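Local coordinates for pumilio homolog 23 (Arabidopsis thaliana, PDB 5WZJ), which recognises a specific 18S rRNA sequence through its pumilio repeats and probably regulates translation and mRNA stability, at residues N46-T51 with C81-N86; K109-H114 with E125-S130; R153-L158 with T206-G211. One frame throughout, in Å; residues are numbered along the deposited sequence.

Interaction 1 of 3, residues N46-T51 with C81-N86; sequences NALEET and CSFIRN
Phe83 turns one edge of its ring to Thr51 and meets Leu48 obliquely, and these three buried residues make up the contact between 46-51 and 81-86. The Thr51 hydroxyl lies close to the plane of the ring: OG1 is 3.7 Å from Phe83 CD1, with CE1 of the same ring equally near, so the oxygen faces the rim of ring hydrogens. Leu48 brings only CD2 within range, 4.2 Å from Phe83 CD1, and the two side chains cross at about a right angle. Phe83 gets there because its CG lies anti to the backbone N (chi1 172°), which swings the ring out of helix 77-87 and across to the other segment; the backbones come closest at this same pair, with Leu48 CA and Phe83 CA 6.8 Å apart.

Pumilio repeats stack helix on helix into a right-handed superhelix shaped like half a donut. Here the packing lies near the N-terminal end of that solenoid, where helix 37-49 leads up to the first pumilio repeat, residues 50-85, and Thr51 and Phe83 stand near the two ends of that repeat.

Thr51 OG1 is held in place by a hydrogen bond of its own, 2.6 Å to Leu48 O and in the carbonyl plane. That carbonyl also accepts from Thr51 N at 2.9 Å, so two donors of one residue grip a single oxygen, and the buried hydroxyl is satisfied within its own turn while it rests against the ring. Leu72 of helix 64-74 touches both Leu48 and Phe83, and Leu68 also packs on Leu48. Phe23 of helix 17-31 and Ile58 of helix 55-59 pack against Thr51, and Phe83 reaches Glu55.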
# COMPACT_ATOMS: atom_id res chain seq x y z
N ASN A 46 -1.43 -26.68 -30.37
CA ASN A 46 -0.72 -27.83 -30.92
C ASN A 46 0.64 -28.01 -30.25
O ASN A 46 1.05 -29.14 -29.95
CB ASN A 46 -0.53 -27.67 -32.43
CG ASN A 46 -1.85 -27.69 -33.18
OD1 ASN A 46 -2.88 -28.10 -32.64
ND2 ASN A 46 -1.82 -27.25 -34.44
N ALA A 47 1.35 -26.91 -30.01
CA ALA A 47 2.68 -27.03 -29.43
C ALA A 47 2.61 -27.54 -28.00
O ALA A 47 3.48 -28.31 -27.57
CB ALA A 47 3.41 -25.68 -29.50
N LEU A 48 1.57 -27.16 -27.25
CA LEU A 48 1.41 -27.69 -25.90
C LEU A 48 1.32 -29.22 -25.91
O LEU A 48 1.84 -29.88 -25.00
CB LEU A 48 0.18 -27.09 -25.23
CG LEU A 48 0.33 -25.63 -24.78
CD1 LEU A 48 -0.97 -25.10 -24.19
CD2 LEU A 48 1.48 -25.49 -23.78
N GLU A 49 0.71 -29.79 -26.95
CA GLU A 49 0.63 -31.25 -27.04
C GLU A 49 2.02 -31.88 -27.07
O GLU A 49 2.20 -32.99 -26.57
CB GLU A 49 -0.17 -31.67 -28.27
CG GLU A 49 -1.67 -31.47 -28.12
CD GLU A 49 -2.45 -31.88 -29.36
OE1 GLU A 49 -1.96 -32.74 -30.13
OE2 GLU A 49 -3.55 -31.32 -29.58
N GLU A 50 3.00 -31.18 -27.63
CA GLU A 50 4.35 -31.72 -27.68
C GLU A 50 5.04 -31.74 -26.32
O GLU A 50 6.16 -32.24 -26.23
CB GLU A 50 5.20 -30.92 -28.68
CG GLU A 50 4.67 -31.03 -30.09
CD GLU A 50 4.57 -32.47 -30.56
OE1 GLU A 50 5.54 -33.24 -30.34
OE2 GLU A 50 3.51 -32.84 -31.12
N THR A 51 4.42 -31.19 -25.27
CA THR A 51 4.98 -31.31 -23.94
C THR A 51 4.48 -32.53 -23.18
O THR A 51 4.95 -32.78 -22.07
CB THR A 51 4.69 -30.05 -23.11
OG1 THR A 51 3.28 -29.96 -22.85
CG2 THR A 51 5.15 -28.79 -23.83
N CYS A 81 -6.29 -26.02 -20.06
CA CYS A 81 -6.74 -26.95 -19.02
C CYS A 81 -6.17 -28.34 -19.22
O CYS A 81 -5.85 -29.03 -18.24
CB CYS A 81 -8.27 -26.99 -18.98
SG CYS A 81 -8.96 -25.42 -18.44
N SER A 82 -6.03 -28.77 -20.47
CA SER A 82 -5.41 -30.06 -20.73
C SER A 82 -3.95 -30.06 -20.29
O SER A 82 -3.46 -31.06 -19.74
CB SER A 82 -5.53 -30.40 -22.22
OG SER A 82 -6.89 -30.40 -22.63
N PHE A 83 -3.23 -28.95 -20.52
CA PHE A 83 -1.85 -28.88 -20.06
C PHE A 83 -1.78 -28.95 -18.54
O PHE A 83 -0.96 -29.68 -17.98
CB PHE A 83 -1.17 -27.59 -20.54
CG PHE A 83 0.18 -27.39 -19.92
CD1 PHE A 83 1.30 -27.99 -20.47
CD2 PHE A 83 0.33 -26.66 -18.74
CE1 PHE A 83 2.54 -27.85 -19.89
CE2 PHE A 83 1.57 -26.51 -18.16
CZ PHE A 83 2.67 -27.10 -18.74
N ILE A 84 -2.63 -28.19 -17.87
CA ILE A 84 -2.67 -28.20 -16.41
C ILE A 84 -3.00 -29.58 -15.89
O ILE A 84 -2.37 -30.08 -14.94
CB ILE A 84 -3.67 -27.14 -15.91
CG1 ILE A 84 -3.16 -25.74 -16.24
CG2 ILE A 84 -3.95 -27.35 -14.43
CD1 ILE A 84 -4.15 -24.61 -15.88
N ARG A 85 -4.00 -30.24 -16.49
CA ARG A 85 -4.39 -31.57 -16.06
C ARG A 85 -3.25 -32.56 -16.26
O ARG A 85 -2.97 -33.38 -15.37
CB ARG A 85 -5.64 -32.03 -16.81
CG ARG A 85 -5.99 -33.51 -16.59
CD ARG A 85 -7.36 -33.89 -17.15
NE ARG A 85 -7.42 -33.79 -18.61
CZ ARG A 85 -7.97 -32.78 -19.28
NH1 ARG A 85 -8.52 -31.76 -18.63
NH2 ARG A 85 -7.96 -32.79 -20.61
N ASN A 86 -2.57 -32.50 -17.41
CA ASN A 86 -1.50 -33.44 -17.69
C ASN A 86 -0.24 -33.16 -16.88
O ASN A 86 0.58 -34.06 -16.69
CB ASN A 86 -1.14 -33.42 -19.19
CG ASN A 86 -2.22 -34.08 -20.06
OD1 ASN A 86 -2.73 -33.48 -21.01
ND2 ASN A 86 -2.55 -35.32 -19.73

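Interaction 2 of 3, residues K109-H114 with E125-S130; sequences KSLATH and EEALHS
Leu111 overlaps Leu128 and Ala127 with a single methyl group. Its CD1 lies 3.9 Å from Leu128 CD2 and, at 4.3 Å, also meets Ala127 CB, so one branch of one leucine serves both partners on helix 121-137. The two leucines run alongside each other in opposite directions, each passing the other. Leu128 leaves its backbone beside the contact, yet its end reaches Leu111: with CG anti to the carbonyl carbon (chi1 -64°), CD2 comes round to the facing helix. Ala127 points toward Leu111 and offers only its methyl; Leu111 CA and Ala127 CA, the nearest pair of the two segments, are 8.7 Å apart.

This is helix-on-helix packing along the pumilio solenoid, joining helix 100-112 to the next helix, 121-137, across the connection between them. Leu158 of helix 146-160 touches both leucines, Leu80 of helix 77-87 backs Leu111, and Phe201 and Met204 lie against Leu128, so neighbouring layers close over the same apolar cluster.

Polar groups near the cluster are served locally. Thr113 OG1 bonds back to Ser110 O at 2.6 Å, an oxygen that Thr113 N also uses, and Ser130 OG reaches Ala127 O at 2.8 Å; Ser110 OG is taken by Leu72 O.

No hydrogen bond or salt bridge joins the two segments. Their mutual hold therefore rests on van der Waals contact and the exclusion of water, so the two segments hold each other through the fit of methyl groups and not through a polar pairing.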
# COMPACT_ATOMS: atom_id res chain seq x y z
N LYS A 109 -2.06 -17.09 -14.89
CA LYS A 109 -2.47 -15.85 -15.54
C LYS A 109 -3.38 -16.12 -16.72
O LYS A 109 -4.35 -15.39 -16.95
CB LYS A 109 -1.25 -15.06 -16.03
CG LYS A 109 -0.36 -14.49 -14.95
CD LYS A 109 0.77 -13.70 -15.61
CE LYS A 109 1.73 -13.13 -14.59
NZ LYS A 109 2.89 -12.46 -15.28
N SER A 110 -3.06 -17.16 -17.49
CA SER A 110 -3.86 -17.54 -18.65
C SER A 110 -5.25 -18.01 -18.23
O SER A 110 -6.25 -17.66 -18.87
CB SER A 110 -3.12 -18.63 -19.43
OG SER A 110 -3.76 -18.95 -20.66
N LEU A 111 -5.34 -18.84 -17.18
CA LEU A 111 -6.65 -19.19 -16.62
C LEU A 111 -7.42 -17.95 -16.21
O LEU A 111 -8.63 -17.85 -16.45
CB LEU A 111 -6.49 -20.09 -15.39
CG LEU A 111 -6.51 -21.60 -15.44
CD1 LEU A 111 -6.46 -22.10 -13.99
CD2 LEU A 111 -7.76 -22.08 -16.16
N ALA A 112 -6.74 -17.02 -15.55
CA ALA A 112 -7.38 -15.81 -15.06
C ALA A 112 -8.00 -14.98 -16.18
O ALA A 112 -8.95 -14.22 -15.92
CB ALA A 112 -6.37 -14.96 -14.30
N THR A 113 -7.49 -15.08 -17.42
CA THR A 113 -8.10 -14.31 -18.51
C THR A 113 -9.50 -14.81 -18.85
O THR A 113 -10.23 -14.09 -19.55
CB THR A 113 -7.24 -14.34 -19.80
OG1 THR A 113 -7.19 -15.66 -20.33
CG2 THR A 113 -5.79 -13.85 -19.55
N HIS A 114 -9.90 -15.99 -18.39
CA HIS A 114 -11.22 -16.54 -18.68
C HIS A 114 -12.23 -16.36 -17.55
O HIS A 114 -13.38 -16.78 -17.69
CB HIS A 114 -11.09 -18.03 -19.03
CG HIS A 114 -10.21 -18.28 -20.21
ND1 HIS A 114 -10.65 -18.17 -21.51
CD2 HIS A 114 -8.89 -18.62 -20.29
CE1 HIS A 114 -9.66 -18.44 -22.34
NE2 HIS A 114 -8.58 -18.71 -21.63
N GLU A 125 -12.61 -24.40 -12.65
CA GLU A 125 -12.64 -25.02 -11.33
C GLU A 125 -11.98 -26.39 -11.34
O GLU A 125 -11.27 -26.75 -10.40
CB GLU A 125 -14.08 -25.13 -10.82
CG GLU A 125 -14.19 -25.75 -9.44
CD GLU A 125 -15.63 -26.06 -9.08
OE1 GLU A 125 -16.29 -26.79 -9.85
OE2 GLU A 125 -16.10 -25.56 -8.04
N GLU A 126 -12.20 -27.17 -12.40
CA GLU A 126 -11.57 -28.48 -12.48
C GLU A 126 -10.05 -28.37 -12.61
O GLU A 126 -9.31 -29.16 -12.01
CB GLU A 126 -12.17 -29.25 -13.67
CG GLU A 126 -11.52 -30.59 -13.97
CD GLU A 126 -12.15 -31.29 -15.19
OE1 GLU A 126 -12.44 -30.60 -16.20
OE2 GLU A 126 -12.36 -32.52 -15.14
N ALA A 127 -9.56 -27.40 -13.40
CA ALA A 127 -8.11 -27.20 -13.49
C ALA A 127 -7.52 -26.79 -12.15
O ALA A 127 -6.48 -27.31 -11.73
CB ALA A 127 -7.78 -26.16 -14.56
N LEU A 128 -8.19 -25.87 -11.44
CA LEU A 128 -7.74 -25.50 -10.11
C LEU A 128 -7.76 -26.70 -9.16
O LEU A 128 -6.84 -26.88 -8.36
CB LEU A 128 -8.60 -24.37 -9.56
CG LEU A 128 -8.49 -23.06 -10.34
CD1 LEU A 128 -9.54 -22.09 -9.87
CD2 LEU A 128 -7.10 -22.45 -10.18
N HIS A 129 -8.79 -27.54 -9.25
CA HIS A 129 -8.85 -28.69 -8.35
C HIS A 129 -7.64 -29.60 -8.54
O HIS A 129 -7.03 -30.04 -7.56
CB HIS A 129 -10.14 -29.48 -8.54
CG HIS A 129 -10.26 -30.65 -7.62
ND1 HIS A 129 -10.54 -30.51 -6.27
CD2 HIS A 129 -10.10 -31.98 -7.83
CE1 HIS A 129 -10.57 -31.70 -5.71
NE2 HIS A 129 -10.30 -32.61 -6.63
N SER A 130 -7.28 -29.90 -9.79
CA SER A 130 -6.15 -30.81 -10.00
C SER A 130 -4.87 -30.23 -9.41
O SER A 130 -4.06 -30.96 -8.82
CB SER A 130 -5.99 -31.11 -11.50
OG SER A 130 -5.71 -29.94 -12.23

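Interaction 3 of 3, residues R153-L158 with T206-G211; sequences RRLLCL and TYLLSG. With nucleotides of chain B.
Leu208 points at helix 146-160 and presents its CD2 methyl to two successive leucines. Leu208 CD2 is 3.7 Å from Leu155 CD2, and the same methyl lies equally near Leu156 CD2. The orientations differ: Leu156 meets Leu208 at about a right angle, whereas Leu155 runs at a slant to it. Leu208 extends across with CG anti to its backbone N (chi1 169°), while Leu156, which starts out beside the interface, comes into it only at its end. No polar atom is shared; the join is purely apolar.

Just before these leucines on the same helix, Arg153 leaves this core for the RNA. Its guanidinium meets the cytosine of C9 of chain B edge on, in a two-pronged pairing: NH1 donates to N3 and NH2 to O2 of that base, each at 2.9 Å, with N-H...acceptor angles of 161° and 167°. Pumilio repeats select sequence by reading base edges with side chains from the RNA-facing helix; here an arginine reads cytosine. Ser149 O accepts from Arg153 NE and Tyr170 O from NH1, so two backbone carbonyls help to set the rotation of the group. A leucine at Arg153 would probably leave N3 and O2 of C9 without their donors, and the two carbonyls without this partner, weakening the choice of cytosine.

Around the leucines, Leu128 and Ile135 of helix 121-137 and Leu108 of helix 100-112 pack on Leu155, while Leu239 of helix 227-239 touches Leu156. Helix 146-160 thus packs against helix 202-213 while also meeting helices 100-112, 121-137 and 227-239.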
# COMPACT_ATOMS: atom_id res chain seq x y z
N ARG A 153 0.83 -17.70 -3.94
CA ARG A 153 0.16 -16.40 -3.85
C ARG A 153 -0.74 -16.15 -5.05
O ARG A 153 -1.90 -15.77 -4.90
CB ARG A 153 1.21 -15.29 -3.71
CG ARG A 153 1.77 -15.19 -2.27
CD ARG A 153 2.87 -14.15 -2.15
NE ARG A 153 4.19 -14.74 -2.34
CZ ARG A 153 5.31 -14.02 -2.39
NH1 ARG A 153 5.25 -12.69 -2.28
NH2 ARG A 153 6.48 -14.61 -2.55
N ARG A 154 -0.21 -16.35 -6.26
CA ARG A 154 -1.02 -16.16 -7.46
C ARG A 154 -2.20 -17.13 -7.47
O ARG A 154 -3.34 -16.73 -7.76
CB ARG A 154 -0.18 -16.31 -8.73
CG ARG A 154 -0.98 -16.06 -10.03
CD ARG A 154 -0.07 -15.95 -11.27
NE ARG A 154 0.95 -14.91 -11.12
CZ ARG A 154 0.71 -13.61 -11.31
NH1 ARG A 154 -0.50 -13.20 -11.64
NH2 ARG A 154 1.68 -12.73 -11.14
N LEU A 155 -1.95 -18.39 -7.11
CA LEU A 155 -3.03 -19.39 -7.10
C LEU A 155 -4.12 -19.04 -6.09
O LEU A 155 -5.31 -19.19 -6.39
CB LEU A 155 -2.45 -20.77 -6.78
CG LEU A 155 -3.47 -21.88 -6.62
CD1 LEU A 155 -4.23 -22.10 -7.94
CD2 LEU A 155 -2.77 -23.16 -6.16
N LEU A 156 -3.73 -18.61 -4.88
CA LEU A 156 -4.71 -18.14 -3.91
C LEU A 156 -5.55 -17.00 -4.49
O LEU A 156 -6.77 -16.99 -4.35
CB LEU A 156 -4.01 -17.69 -2.62
CG LEU A 156 -3.41 -18.79 -1.74
CD1 LEU A 156 -2.33 -18.22 -0.83
CD2 LEU A 156 -4.50 -19.46 -0.91
N CYS A 157 -4.89 -16.02 -5.12
CA CYS A 157 -5.61 -14.90 -5.71
C CYS A 157 -6.60 -15.37 -6.77
O CYS A 157 -7.74 -14.90 -6.82
CB CYS A 157 -4.63 -13.88 -6.31
SG CYS A 157 -3.71 -12.90 -5.11
N LEU A 158 -6.17 -16.30 -7.62
CA LEU A 158 -7.06 -16.82 -8.65
C LEU A 158 -8.28 -17.51 -8.04
O LEU A 158 -9.41 -17.34 -8.53
CB LEU A 158 -6.30 -17.78 -9.56
CG LEU A 158 -7.07 -18.37 -10.73
CD1 LEU A 158 -7.75 -17.26 -11.50
CD2 LEU A 158 -6.14 -19.18 -11.64
N THR A 206 -11.04 -22.13 0.13
CA THR A 206 -11.11 -22.71 1.47
C THR A 206 -10.35 -24.02 1.54
O THR A 206 -9.57 -24.26 2.46
CB THR A 206 -12.58 -22.89 1.87
OG1 THR A 206 -13.22 -21.61 1.92
CG2 THR A 206 -12.69 -23.58 3.24
N TYR A 207 -10.56 -24.88 0.54
CA TYR A 207 -9.90 -26.18 0.50
C TYR A 207 -8.39 -26.03 0.42
O TYR A 207 -7.65 -26.71 1.15
CB TYR A 207 -10.43 -26.99 -0.69
CG TYR A 207 -9.61 -28.19 -1.10
CD1 TYR A 207 -9.59 -29.34 -0.32
CD2 TYR A 207 -8.88 -28.20 -2.30
CE1 TYR A 207 -8.84 -30.46 -0.70
CE2 TYR A 207 -8.12 -29.31 -2.69
CZ TYR A 207 -8.12 -30.44 -1.88
OH TYR A 207 -7.40 -31.56 -2.25
N LEU A 208 -7.91 -25.17 -0.48
CA LEU A 208 -6.46 -24.97 -0.62
C LEU A 208 -5.87 -24.44 0.68
O LEU A 208 -4.89 -24.99 1.20
CB LEU A 208 -6.17 -24.02 -1.79
CG LEU A 208 -4.73 -23.52 -1.88
CD1 LEU A 208 -3.74 -24.70 -2.06
CD2 LEU A 208 -4.61 -22.50 -3.02
N LEU A 209 -6.47 -23.37 1.23
CA LEU A 209 -5.93 -22.75 2.43
C LEU A 209 -5.96 -23.71 3.62
O LEU A 209 -5.00 -23.77 4.39
CB LEU A 209 -6.69 -21.46 2.75
CG LEU A 209 -6.23 -20.69 4.01
CD1 LEU A 209 -4.74 -20.40 3.95
CD2 LEU A 209 -7.02 -19.37 4.21
N SER A 210 -7.04 -24.49 3.77
CA SER A 210 -7.05 -25.46 4.87
C SER A 210 -5.92 -26.48 4.73
O SER A 210 -5.32 -26.89 5.74
CB SER A 210 -8.41 -26.17 4.95
OG SER A 210 -9.40 -25.26 5.40
N GLY A 211 -5.61 -26.89 3.50
CA GLY A 211 -4.45 -27.74 3.31
C GLY A 211 -3.14 -27.07 3.70
O GLY A 211 -2.25 -27.70 4.27
P C B 9 14.36 -7.79 -0.47
OP1 C B 9 15.80 -7.77 -0.83
OP2 C B 9 13.49 -6.64 -0.85
O5' C B 9 13.67 -9.08 -1.11
C5' C B 9 14.19 -10.39 -0.94
C4' C B 9 13.33 -11.39 -1.68
O4' C B 9 12.02 -11.43 -1.09
C3' C B 9 13.12 -11.08 -3.16
O3' C B 9 14.01 -11.87 -3.93
C2' C B 9 11.65 -11.42 -3.45
O2' C B 9 11.53 -12.59 -4.26
C1' C B 9 11.05 -11.70 -2.06
N1 C B 9 9.84 -10.91 -1.77
C2 C B 9 8.64 -11.53 -2.07
O2 C B 9 8.70 -12.68 -2.55
N3 C B 9 7.47 -10.87 -1.83
C4 C B 9 7.50 -9.64 -1.33
N4 C B 9 6.34 -9.01 -1.12
C5 C B 9 8.73 -8.98 -1.01
C6 C B 9 9.88 -9.64 -1.25

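The three contacts follow one another along the chain and along the curve of the superhelix: centres lie 14 Å apart from interaction 1 to interaction 2 and 12 Å from interaction 2 to interaction 3, but 23 Å between the first and last, which do not touch. Ile84 joins the first pair, its CD1 3.9 Å from Leu111 CG. The second pair shares a continuous leucine cluster, with Leu128 CD2 3.7 Å from Leu155 CD1. Interaction 3 includes a direct grip on the RNA, through Arg153; the nearest atoms of interactions 1 and 2 stay about 12 and 8 Å from the RNA, so these two are packing within the scaffold.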